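Local coordinates for protein pyrrolidone-carboxylate peptidase (Deinococcus radiodurans, PDB 5Z40) that probably removes N-terminal pyroglutamate (5-oxoproline) from peptides as a cysteine exopeptidase of the C15 family, working as a homotetramer, at residues H13-N18 / L71-P76. Numbering follows the deposited sequence.
Sequences HTHPDN and LAAGRP
H15 turns one face of its imidazole to L71: L71 CD2 lies 4.1 Å from the centroid of the H15 ring and 23° off its normal, a CH-pi contact displaced toward the rim, and 3.8 Å from H15 CD2, the closest ring atom. H15 CG stands opposite the carbonyl carbon (chi1 -55°), which carries the ring across to the second loop, where H15 CE1 meets the A73 methyl CB at 3.9 Å. Replacing H15 with alanine would probably leave the L71 and A73 methyls without their shared aromatic partner and open a gap between the loops. At N18 the amide crosses L71 obliquely, its OD1 3.7 Å from L71 CB. No direct hydrogen bond joins the segments; instead one water accepts from N18 ND2 (3.0 Å) and L71 N (2.9 Å). N18 is the N-cap of helix 19-27: its side chain caps a backbone N just beyond N18, and OD1 also bonds S20 OG, while ND2 also bonds E10 O. Beyond L71, a type II turn from A72 to R75 closes with R75 N to A72 O (3.0 Å). The contact thus joins the loops following the parallel neighbours 3-9 and 65-71, with V176 of helix 174-178 against H15, while the L71 side chain lies about 6 Å from those of H169 and C144, the probable catalytic pair.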
loop_
_atom_site.group_PDB
_atom_site.type_symbol
_atom_site.label_atom_id
_atom_site.label_comp_id
_atom_site.label_asym_id
_atom_site.label_seq_id
_atom_site.Cartn_x
_atom_site.Cartn_y
_atom_site.Cartn_z
ATOM N N HIS A 13 -16.533 -15.006 1.053
ATOM C CA HIS A 13 -16.674 -13.640 0.546
ATOM C C HIS A 13 -16.817 -13.715 -0.975
ATOM O O HIS A 13 -17.615 -14.521 -1.486
ATOM C CB HIS A 13 -15.498 -12.816 1.066
ATOM C CG HIS A 13 -15.714 -11.335 0.994
ATOM N ND1 HIS A 13 -14.856 -10.488 0.323
ATOM C CD2 HIS A 13 -16.674 -10.547 1.537
ATOM C CE1 HIS A 13 -15.283 -9.242 0.451
ATOM N NE2 HIS A 13 -16.386 -9.252 1.178
ATOM N N THR A 14 -16.097 -12.898 -1.737
ATOM C CA THR A 14 -16.128 -12.940 -3.194
ATOM C C THR A 14 -15.045 -13.832 -3.772
ATOM O O THR A 14 -14.837 -13.824 -4.991
ATOM C CB THR A 14 -15.974 -11.531 -3.759
ATOM O OG1 THR A 14 -14.784 -10.935 -3.210
ATOM C CG2 THR A 14 -17.186 -10.683 -3.411
ATOM N N HIS A 15 -14.354 -14.593 -2.936
ATOM C CA HIS A 15 -13.269 -15.439 -3.417
ATOM C C HIS A 15 -13.809 -16.742 -3.997
ATOM O O HIS A 15 -14.535 -17.469 -3.305
ATOM C CB HIS A 15 -12.274 -15.693 -2.296
ATOM C CG HIS A 15 -11.751 -14.429 -1.692
ATOM N ND1 HIS A 15 -11.192 -13.426 -2.455
ATOM C CD2 HIS A 15 -11.730 -13.985 -0.412
ATOM C CE1 HIS A 15 -10.821 -12.431 -1.666
ATOM N NE2 HIS A 15 -11.148 -12.740 -0.423
ATOM N N PRO A 16 -13.490 -17.064 -5.253
ATOM C CA PRO A 16 -13.941 -18.342 -5.827
ATOM C C PRO A 16 -13.178 -19.531 -5.279
ATOM O O PRO A 16 -13.684 -20.664 -5.281
ATOM C CB PRO A 16 -13.672 -18.152 -7.324
ATOM C CG PRO A 16 -12.434 -17.262 -7.348
ATOM C CD PRO A 16 -12.566 -16.340 -6.144
ATOM N N ASP A 17 -11.962 -19.303 -4.811
ATOM C CA ASP A 17 -11.082 -20.369 -4.389
ATOM C C ASP A 17 -10.460 -19.989 -3.054
ATOM O O ASP A 17 -10.457 -18.824 -2.665
ATOM C CB ASP A 17 -9.995 -20.618 -5.439
ATOM C CG ASP A 17 -9.344 -21.967 -5.282
ATOM O OD1 ASP A 17 -10.093 -22.957 -5.110
ATOM O OD2 ASP A 17 -8.092 -22.036 -5.327
ATOM N N ASN A 18 -9.939 -20.981 -2.345
ATOM C CA ASN A 18 -9.169 -20.719 -1.133
ATOM C C ASN A 18 -7.869 -21.497 -1.238
ATOM O O ASN A 18 -7.899 -22.746 -1.225
ATOM C CB ASN A 18 -9.945 -21.092 0.129
ATOM C CG ASN A 18 -9.335 -20.483 1.366
ATOM O OD1 ASN A 18 -8.118 -20.495 1.531
ATOM N ND2 ASN A 18 -10.170 -19.905 2.225
ATOM N N LEU A 71 -6.431 -17.987 4.122
ATOM C CA LEU A 71 -6.148 -16.949 3.148
ATOM C C LEU A 71 -6.100 -15.593 3.836
ATOM O O LEU A 71 -6.956 -15.274 4.664
ATOM C CB LEU A 71 -7.229 -16.954 2.069
ATOM C CG LEU A 71 -7.356 -15.780 1.094
ATOM C CD1 LEU A 71 -6.099 -15.691 0.243
ATOM C CD2 LEU A 71 -8.574 -16.004 0.203
ATOM N N ALA A 72 -5.086 -14.799 3.490
ATOM C CA ALA A 72 -5.013 -13.392 3.866
ATOM C C ALA A 72 -4.869 -12.614 2.566
ATOM O O ALA A 72 -3.773 -12.164 2.231
ATOM C CB ALA A 72 -3.841 -13.117 4.815
ATOM N N ALA A 73 -5.972 -12.475 1.835
ATOM C CA ALA A 73 -5.931 -11.789 0.549
ATOM C C ALA A 73 -5.416 -10.373 0.739
ATOM O O ALA A 73 -5.999 -9.580 1.492
ATOM C CB ALA A 73 -7.316 -11.774 -0.092
ATOM N N GLY A 74 -4.312 -10.054 0.066
ATOM C CA GLY A 74 -3.665 -8.758 0.189
ATOM C C GLY A 74 -2.244 -8.845 0.703
ATOM O O GLY A 74 -1.427 -7.982 0.385
ATOM N N ARG A 75 -1.940 -9.859 1.517
ATOM C CA ARG A 75 -0.569 -10.015 1.987
ATOM C C ARG A 75 0.300 -10.557 0.858
ATOM O O ARG A 75 -0.172 -11.352 0.036
ATOM C CB ARG A 75 -0.489 -10.939 3.206
ATOM C CG ARG A 75 -1.230 -10.402 4.384
ATOM C CD ARG A 75 -0.978 -11.238 5.621
ATOM N NE ARG A 75 -1.813 -10.746 6.719
ATOM C CZ ARG A 75 -1.821 -11.261 7.948
ATOM N NH1 ARG A 75 -1.070 -12.318 8.238
ATOM N NH2 ARG A 75 -2.642 -10.751 8.866
ATOM N N PRO A 76 1.552 -10.121 0.767
ATOM C CA PRO A 76 2.400 -10.532 -0.365
ATOM C C PRO A 76 3.137 -11.841 -0.133
ATOM O O PRO A 76 3.590 -12.465 -1.100
ATOM C CB PRO A 76 3.394 -9.373 -0.498
ATOM C CG PRO A 76 3.501 -8.822 0.924
ATOM C CD PRO A 76 2.122 -8.997 1.531
HETATM O O HOH W 1 -9.193 -18.597 4.695
#